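Local coordinates for protein putative enoyl-CoA hydratase/isomerase (Bordetella parapertussis, PDB 3ISA) that probably acts on acyl-CoA thioesters as a crotonase-family enoyl-CoA hydratase or isomerase, its exact substrate and reaction being unestablished, at residues G135-L140 against R238-Q243; L142-F147 against S158-A163; R164-D167 against R173-F176. All blocks are in the same frame, centred on the assembly; numbering follows the deposited sequence.

Contact 1 (G135-L140 against R238-Q243); sequences GLKFGL and RDYLAQ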
loop_
_atom_site.group_PDB
_atom_site.type_symbol
_atom_site.label_atom_id
_atom_site.label_comp_id
_atom_site.label_asym_id
_atom_site.label_seq_id
_atom_site.Cartn_x
_atom_site.Cartn_y
_atom_site.Cartn_z
ATOM N N GLY D 135 -7.229 -0.150 28.585
ATOM C CA GLY D 135 -6.186 0.874 28.448
ATOM C C GLY D 135 -6.570 2.170 27.754
ATOM O O GLY D 135 -5.994 3.235 28.050
ATOM N N LEU D 136 -7.535 2.094 26.841
ATOM C CA LEU D 136 -8.072 3.289 26.199
ATOM C C LEU D 136 -8.669 4.287 27.210
ATOM O O LEU D 136 -8.687 5.478 26.945
ATOM C CB LEU D 136 -9.088 2.936 25.102
ATOM C CG LEU D 136 -8.506 2.223 23.858
ATOM C CD1 LEU D 136 -9.605 1.522 23.077
ATOM C CD2 LEU D 136 -7.781 3.211 22.947
ATOM N N LYS D 137 -9.113 3.798 28.371
ATOM C CA LYS D 137 -9.553 4.669 29.473
ATOM C C LYS D 137 -8.455 5.600 29.964
ATOM O O LYS D 137 -8.739 6.639 30.545
ATOM C CB LYS D 137 -10.051 3.854 30.659
ATOM C CG LYS D 137 -11.394 3.188 30.451
ATOM C CD LYS D 137 -12.525 4.201 30.567
ATOM C CE LYS D 137 -13.893 3.542 30.541
ATOM N NZ LYS D 137 -14.957 4.582 30.684
ATOM N N PHE D 138 -7.198 5.224 29.764
ATOM C CA PHE D 138 -6.118 6.160 30.050
ATOM C C PHE D 138 -5.323 6.504 28.797
ATOM O O PHE D 138 -4.169 6.923 28.880
ATOM C CB PHE D 138 -5.223 5.727 31.235
ATOM C CG PHE D 138 -4.610 4.346 31.105
ATOM C CD1 PHE D 138 -3.340 4.173 30.535
ATOM C CD2 PHE D 138 -5.266 3.225 31.623
ATOM C CE1 PHE D 138 -2.764 2.901 30.451
ATOM C CE2 PHE D 138 -4.695 1.956 31.541
ATOM C CZ PHE D 138 -3.446 1.793 30.947
ATOM N N GLY D 139 -5.966 6.308 27.642
ATOM C CA GLY D 139 -5.442 6.784 26.363
ATOM C C GLY D 139 -4.482 5.823 25.674
ATOM O O GLY D 139 -3.957 6.140 24.614
ATOM N N LEU D 140 -4.255 4.650 26.270
ATOM C CA LEU D 140 -3.325 3.658 25.710
ATOM C C LEU D 140 -3.879 2.945 24.464
ATOM O O LEU D 140 -4.992 2.417 24.495
ATOM C CB LEU D 140 -2.957 2.615 26.770
ATOM C CG LEU D 140 -1.879 1.620 26.328
ATOM C CD1 LEU D 140 -0.517 2.308 26.264
ATOM C CD2 LEU D 140 -1.862 0.416 27.256
ATOM N N ARG D 238 -3.130 7.307 36.843
ATOM C CA ARG D 238 -3.585 7.619 38.205
ATOM C C ARG D 238 -5.103 7.775 38.277
ATOM O O ARG D 238 -5.754 7.143 39.118
ATOM C CB ARG D 238 -2.870 8.871 38.723
ATOM C CG ARG D 238 -3.022 9.145 40.232
ATOM C CD ARG D 238 -2.253 10.400 40.629
ATOM N NE ARG D 238 -0.826 10.271 40.335
ATOM C CZ ARG D 238 -0.148 11.048 39.490
ATOM N NH1 ARG D 238 -0.751 12.046 38.852
ATOM N NH2 ARG D 238 1.147 10.834 39.298
ATOM N N ASP D 239 -5.660 8.573 37.362
ATOM C CA ASP D 239 -7.103 8.797 37.267
ATOM C C ASP D 239 -7.883 7.510 37.039
ATOM O O ASP D 239 -8.927 7.300 37.661
ATOM C CB ASP D 239 -7.437 9.784 36.144
ATOM C CG ASP D 239 -7.024 11.214 36.468
ATOM O OD1 ASP D 239 -6.678 11.500 37.636
ATOM O OD2 ASP D 239 -7.045 12.061 35.546
ATOM N N TYR D 240 -7.364 6.660 36.149
ATOM C CA TYR D 240 -7.998 5.383 35.834
ATOM C C TYR D 240 -7.955 4.415 37.032
ATOM O O TYR D 240 -8.953 3.750 37.332
ATOM C CB TYR D 240 -7.364 4.734 34.582
ATOM C CG TYR D 240 -7.684 3.260 34.483
ATOM C CD1 TYR D 240 -8.969 2.823 34.133
ATOM C CD2 TYR D 240 -6.715 2.298 34.783
ATOM C CE1 TYR D 240 -9.273 1.460 34.083
ATOM C CE2 TYR D 240 -7.006 0.944 34.725
ATOM C CZ TYR D 240 -8.282 0.532 34.379
ATOM O OH TYR D 240 -8.551 -0.816 34.331
ATOM N N LEU D 241 -6.804 4.344 37.703
ATOM C CA LEU D 241 -6.616 3.414 38.823
ATOM C C LEU D 241 -7.448 3.792 40.054
ATOM O O LEU D 241 -7.711 2.944 40.916
ATOM C CB LEU D 241 -5.135 3.280 39.195
ATOM C CG LEU D 241 -4.214 2.548 38.205
ATOM C CD1 LEU D 241 -2.786 2.619 38.700
ATOM C CD2 LEU D 241 -4.634 1.094 38.002
ATOM N N ALA D 242 -7.861 5.059 40.111
ATOM C CA ALA D 242 -8.716 5.578 41.178
ATOM C C ALA D 242 -10.206 5.311 40.939
ATOM O O ALA D 242 -11.005 5.392 41.875
ATOM C CB ALA D 242 -8.463 7.065 41.375
ATOM N N GLN D 243 -10.566 4.968 39.710
ATOM C CA GLN D 243 -11.899 4.539 39.277
ATOM C C GLN D 243 -12.412 3.180 39.779
ATOM O O GLN D 243 -11.671 2.205 39.830
ATOM C CB GLN D 243 -11.905 4.398 37.777
ATOM C CG GLN D 243 -11.985 5.647 36.976
ATOM C CD GLN D 243 -12.339 6.829 37.783
ATOM O OE1 GLN D 243 -13.513 7.114 37.961
ATOM N NE2 GLN D 243 -11.334 7.538 38.303
#

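Contact 2 (L142-F147 against S158-A163); sequences LGTRRF and SILGSA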
loop_
_atom_site.group_PDB
_atom_site.type_symbol
_atom_site.label_atom_id
_atom_site.label_comp_id
_atom_site.label_asym_id
_atom_site.label_seq_id
_atom_site.Cartn_x
_atom_site.Cartn_y
_atom_site.Cartn_z
ATOM N N LEU D 142 -3.020 -0.114 22.499
ATOM C CA LEU D 142 -2.183 -1.326 22.517
ATOM C C LEU D 142 -2.978 -2.546 22.050
ATOM O O LEU D 142 -4.032 -2.869 22.627
ATOM C CB LEU D 142 -1.645 -1.587 23.941
ATOM C CG LEU D 142 -0.825 -2.870 24.141
ATOM C CD1 LEU D 142 0.499 -2.737 23.388
ATOM C CD2 LEU D 142 -0.592 -3.169 25.634
ATOM N N GLY D 143 -2.466 -3.229 21.026
ATOM C CA GLY D 143 -3.089 -4.471 20.528
ATOM C C GLY D 143 -4.349 -4.252 19.713
ATOM O O GLY D 143 -5.028 -5.216 19.321
ATOM N N THR D 144 -4.652 -2.987 19.428
ATOM C CA THR D 144 -5.958 -2.598 18.894
ATOM C C THR D 144 -6.274 -3.243 17.542
ATOM O O THR D 144 -7.316 -3.898 17.382
ATOM C CB THR D 144 -6.096 -1.038 18.847
ATOM O OG1 THR D 144 -5.748 -0.471 20.128
ATOM C CG2 THR D 144 -7.526 -0.647 18.443
ATOM N N ARG D 145 -5.371 -3.081 16.574
ATOM C CA ARG D 145 -5.586 -3.623 15.234
ATOM C C ARG D 145 -5.542 -5.142 15.203
ATOM O O ARG D 145 -6.296 -5.760 14.443
ATOM C CB ARG D 145 -4.549 -3.077 14.257
ATOM C CG ARG D 145 -4.725 -1.589 13.955
ATOM C CD ARG D 145 -3.929 -1.231 12.715
ATOM N NE ARG D 145 -3.949 0.209 12.438
ATOM C CZ ARG D 145 -3.152 1.106 13.006
ATOM N NH1 ARG D 145 -2.254 0.732 13.936
ATOM N NH2 ARG D 145 -3.270 2.385 12.652
ATOM N N ARG D 146 -4.664 -5.738 16.017
ATOM C CA ARG D 146 -4.618 -7.211 16.122
ATOM C C ARG D 146 -5.912 -7.764 16.676
ATOM O O ARG D 146 -6.418 -8.788 16.179
ATOM C CB ARG D 146 -3.413 -7.708 16.933
ATOM C CG ARG D 146 -2.075 -7.641 16.139
ATOM C CD ARG D 146 -0.869 -8.285 16.905
ATOM N NE ARG D 146 -0.725 -7.688 18.234
ATOM C CZ ARG D 146 -0.021 -6.590 18.519
ATOM N NH1 ARG D 146 0.696 -5.959 17.589
ATOM N NH2 ARG D 146 -0.006 -6.142 19.762
ATOM N N PHE D 147 -6.468 -7.095 17.680
ATOM C CA PHE D 147 -7.752 -7.540 18.203
ATOM C C PHE D 147 -8.856 -7.383 17.146
ATOM O O PHE D 147 -9.652 -8.303 16.944
ATOM C CB PHE D 147 -8.084 -6.838 19.513
ATOM C CG PHE D 147 -9.344 -7.340 20.173
ATOM C CD1 PHE D 147 -9.408 -8.630 20.696
ATOM C CD2 PHE D 147 -10.459 -6.504 20.286
ATOM C CE1 PHE D 147 -10.579 -9.088 21.311
ATOM C CE2 PHE D 147 -11.618 -6.938 20.903
ATOM C CZ PHE D 147 -11.683 -8.229 21.414
ATOM N N SER D 158 -17.109 -2.283 19.804
ATOM C CA SER D 158 -17.998 -2.593 20.929
ATOM C C SER D 158 -17.202 -2.830 22.213
ATOM O O SER D 158 -17.473 -2.222 23.256
ATOM C CB SER D 158 -18.851 -3.822 20.611
ATOM O OG SER D 158 -19.713 -4.149 21.690
ATOM N N ILE D 159 -16.196 -3.697 22.130
ATOM C CA ILE D 159 -15.424 -4.060 23.311
ATOM C C ILE D 159 -14.403 -3.005 23.739
ATOM O O ILE D 159 -14.348 -2.631 24.914
ATOM C CB ILE D 159 -14.785 -5.464 23.149
ATOM C CG1 ILE D 159 -15.898 -6.518 23.049
ATOM C CG2 ILE D 159 -13.801 -5.765 24.287
ATOM C CD1 ILE D 159 -15.442 -7.837 22.415
ATOM N N LEU D 160 -13.588 -2.536 22.800
ATOM C CA LEU D 160 -12.542 -1.581 23.156
ATOM C C LEU D 160 -13.100 -0.187 23.441
ATOM O O LEU D 160 -12.651 0.476 24.377
ATOM C CB LEU D 160 -11.460 -1.526 22.073
ATOM C CG LEU D 160 -10.820 -2.884 21.730
ATOM C CD1 LEU D 160 -9.831 -2.706 20.585
ATOM C CD2 LEU D 160 -10.174 -3.556 22.955
ATOM N N GLY D 161 -14.087 0.225 22.646
ATOM C CA GLY D 161 -14.729 1.553 22.754
ATOM C C GLY D 161 -15.319 1.910 24.108
ATOM O O GLY D 161 -15.349 3.089 24.484
ATOM N N SER D 162 -15.794 0.894 24.824
ATOM C CA SER D 162 -16.348 1.040 26.164
ATOM C C SER D 162 -15.425 0.417 27.201
ATOM O O SER D 162 -15.797 0.298 28.385
ATOM C CB SER D 162 -17.723 0.379 26.238
ATOM O OG SER D 162 -18.668 1.096 25.460
ATOM N N ALA D 163 -14.244 -0.008 26.732
ATOM C CA ALA D 163 -13.198 -0.656 27.536
ATOM C C ALA D 163 -13.771 -1.667 28.509
ATOM O O ALA D 163 -13.466 -1.621 29.694
ATOM C CB ALA D 163 -12.369 0.395 28.272
#

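Contact 3 (R164-D167 against R173-F176); sequences RAFD and RIGF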
loop_
_atom_site.group_PDB
_atom_site.type_symbol
_atom_site.label_atom_id
_atom_site.label_comp_id
_atom_site.label_asym_id
_atom_site.label_seq_id
_atom_site.Cartn_x
_atom_site.Cartn_y
_atom_site.Cartn_z
ATOM N N ARG D 164 -14.617 -2.559 27.998
ATOM C CA ARG D 164 -15.433 -3.441 28.827
ATOM C C ARG D 164 -14.920 -4.883 28.907
ATOM O O ARG D 164 -14.217 -5.354 28.013
ATOM C CB ARG D 164 -16.895 -3.439 28.338
ATOM C CG ARG D 164 -17.116 -3.954 26.913
ATOM C CD ARG D 164 -18.589 -4.233 26.686
ATOM N NE ARG D 164 -18.896 -4.703 25.333
ATOM C CZ ARG D 164 -18.944 -5.982 24.958
ATOM N NH1 ARG D 164 -18.672 -6.964 25.816
ATOM N NH2 ARG D 164 -19.255 -6.280 23.705
ATOM N N ALA D 165 -15.299 -5.579 29.974
ATOM C CA ALA D 165 -14.979 -6.987 30.114
ATOM C C ALA D 165 -15.816 -7.875 29.183
ATOM O O ALA D 165 -16.915 -7.491 28.774
ATOM C CB ALA D 165 -15.135 -7.424 31.559
ATOM N N PHE D 166 -15.270 -9.043 28.832
ATOM C CA PHE D 166 -16.015 -10.125 28.177
ATOM C C PHE D 166 -15.589 -11.501 28.686
ATOM O O PHE D 166 -14.421 -11.721 29.033
ATOM C CB PHE D 166 -15.958 -10.047 26.641
ATOM C CG PHE D 166 -14.562 -10.128 26.051
ATOM C CD1 PHE D 166 -14.111 -11.310 25.450
ATOM C CD2 PHE D 166 -13.724 -9.015 26.046
ATOM C CE1 PHE D 166 -12.831 -11.391 24.886
ATOM C CE2 PHE D 166 -12.440 -9.085 25.488
ATOM C CZ PHE D 166 -12.002 -10.276 24.901
ATOM N N ASP D 167 -16.552 -12.419 28.743
ATOM C CA ASP D 167 -16.333 -13.748 29.303
ATOM C C ASP D 167 -16.014 -14.793 28.242
ATOM O O ASP D 167 -16.022 -14.498 27.041
ATOM C CB ASP D 167 -17.528 -14.180 30.184
ATOM C CG ASP D 167 -18.767 -14.627 29.373
ATOM O OD1 ASP D 167 -18.888 -14.336 28.163
ATOM O OD2 ASP D 167 -19.649 -15.281 29.974
ATOM N N ARG D 173 -17.931 -16.960 20.943
ATOM C CA ARG D 173 -18.843 -16.458 19.918
ATOM C C ARG D 173 -18.156 -15.559 18.888
ATOM O O ARG D 173 -18.348 -15.749 17.685
ATOM C CB ARG D 173 -20.027 -15.740 20.566
ATOM C CG ARG D 173 -21.216 -16.655 20.863
ATOM C CD ARG D 173 -21.938 -16.286 22.159
ATOM N NE ARG D 173 -21.995 -14.845 22.409
ATOM C CZ ARG D 173 -22.090 -14.300 23.620
ATOM N NH1 ARG D 173 -22.122 -12.982 23.758
ATOM N NH2 ARG D 173 -22.133 -15.073 24.700
ATOM N N ILE D 174 -17.342 -14.618 19.354
ATOM C CA ILE D 174 -16.679 -13.658 18.477
ATOM C C ILE D 174 -15.394 -14.195 17.815
ATOM O O ILE D 174 -14.752 -13.484 17.030
ATOM C CB ILE D 174 -16.431 -12.317 19.216
ATOM C CG1 ILE D 174 -15.369 -12.490 20.311
ATOM C CG2 ILE D 174 -17.749 -11.791 19.801
ATOM C CD1 ILE D 174 -15.125 -11.242 21.161
ATOM N N GLY D 175 -15.030 -15.443 18.125
ATOM C CA GLY D 175 -13.857 -16.088 17.528
ATOM C C GLY D 175 -12.535 -15.711 18.186
ATOM O O GLY D 175 -11.462 -15.965 17.625
ATOM N N PHE D 176 -12.612 -15.124 19.380
ATOM C CA PHE D 176 -11.417 -14.795 20.154
ATOM C C PHE D 176 -10.753 -16.059 20.732
ATOM O O PHE D 176 -9.537 -16.099 20.906
ATOM C CB PHE D 176 -11.720 -13.743 21.236
ATOM C CG PHE D 176 -10.480 -13.154 21.878
ATOM C CD1 PHE D 176 -9.524 -12.490 21.108
ATOM C CD2 PHE D 176 -10.270 -13.264 23.242
ATOM C CE1 PHE D 176 -8.369 -11.955 21.701
ATOM C CE2 PHE D 176 -9.117 -12.739 23.847
ATOM C CZ PHE D 176 -8.164 -12.083 23.073
HETATM O O HOH W 1 -21.510 -13.488 26.871
#

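Contact 1 (G135-L140 against R238-Q243)
The aromatic rings of F138 and Y240 carry this contact. In the crotonase-like fold, the loop that follows strand 130-132, with a short 3-10 segment at 135-137, here meets the C-terminal part of helix 233-241, close to the C-terminus of the chain. The packing is apolar. F138 CD2 lies 3.6 Å from Y240 CD2. The ring centroids are 5.4 Å apart, and the planes meet at 42° in an oblique pairing. Y240 swings its ring away from the helix by placing CG anti to the backbone N (chi1 162°). Beside it K137 lends only the root of its chain, CB standing 3.8 Å from Y240 CD1, while its long aliphatic part bends away so that NZ can bind the carbonyl of A199 of a second subunit. F233 and I237 of the same helix also touch F138, which explains a large hydrophobic residue there.

Tyrosine suits a partly exposed site, since its OH is hydrogen-bonded to a glycerol, probably from the crystallisation liquor. G135 O takes bonds from F138 N and L140 N on opposite faces of its plane, and this same oxygen sits over the centre of the F138 ring, 3.5 Å above the plane.

Contact 2 (L142-F147 against S158-A163)
T144 and L160 mark the closest backbone approach, their CA atoms 7.9 Å apart, so the first turn of helix 144-151 and the last turn of helix 153-161 meet through side chains alone. G143, with positive phi, holds the N-cap position of the first helix, and its carbonyl accepts the bond from F147 N.

F147 and L160 provide most of the buried surface. The phenylalanine projects toward the second helix with CG anti to the backbone N (chi1 -175°), and its ring is met by two aliphatic residues in different ways. The tip of I159, CD1, comes to the ring edge in the ring plane, 3.9 Å from F147 CZ, the two side chains crossing at about a right angle. L160 instead runs past the ring in the opposite direction, and its CD1 is 3.9 Å from F147 CD2. That same methyl also reaches T144 CG2 at 3.8 Å. Threonine serves here through its methyl branch, and it also packs on L208 of a second subunit. Branched isoleucine and leucine can fill the irregular surface around a flat ring, and all four touching residues are buried.

The second helix closes with A163 as C-prime residue: A163 N binds L160 O at 2.9 Å, and R164 N turns back to I159 O. The whole is a compact helix-helix hairpin within the crotonase-like domain, apolar inside, its far helix ended by a Schellman motif.

Contact 3 (R164-D167 against R173-F176)
F166 turns the edge of its ring to the face of F176 in an offset edge-to-face pair, with centroids 5.5 Å apart and planes at 72°. F166 CE1 leads, 3.6 Å from F176 CD2, and CZ follows close behind. The strand residue sets its CG between the backbone N and the carbonyl carbon (chi1 60°), which brings the ring edge round to the other segment. F176 answers from the turn after helix 168-173 with an extended first torsion, its CG opposite the backbone N (chi1 -168°). I174 adds a looser contact, its CD1 standing 4.4 Å from F166 CE1. Its chain also leans on I159 and V151, so a branched aliphatic residue fits between the helices and the ring. F131, on the neighbouring strand, meets both phenylalanines and extends the aromatic cluster.

Between I174 and F176, G175 ends helix 168-173 as a Schellman motif; its positive phi, easily taken by a residue without a side chain, sends the chain out of the helix.

On the solvent side, in one of the two conformers of R173, a water donates to D167 OD1 at 3.0 Å and accepts from R173 NH2 at 2.8 Å; the bridge is therefore conditional. Aspartate suits the N-cap before helix 168-173, where OD1 also accepts from E170 N. The chemistry thus divides by depth: dispersion and ring electrostatics hold the buried side, while outside the aspartate caps a helix and probably attracts the arginine weakly through solvent when R173 takes this conformer.

Overall arrangement
Contacts 2 and 3 follow one another along the chain, and both are nested inside the long loop closed by contact 1. Contact 2 lies between the others and touches both. L136 CD1 of contact 1 touches L160 O at 3.5 Å, and F147 CE1 packs 3.6 Å from F176 CD1 of contact 3, while I159 CD1 meets I174 CD1. S158 OG and R164 NH2, 3.0 Å apart, probably add a hydrogen bond. The centres of contacts 2 and 3 are about 11 Å apart, but contacts 1 and 3 do not touch, their nearest atoms being about 7 Å apart. Contacts 1 and 2 both reach the second subunit; a glycerol, probably from the crystallisation liquor, is bound at Y240.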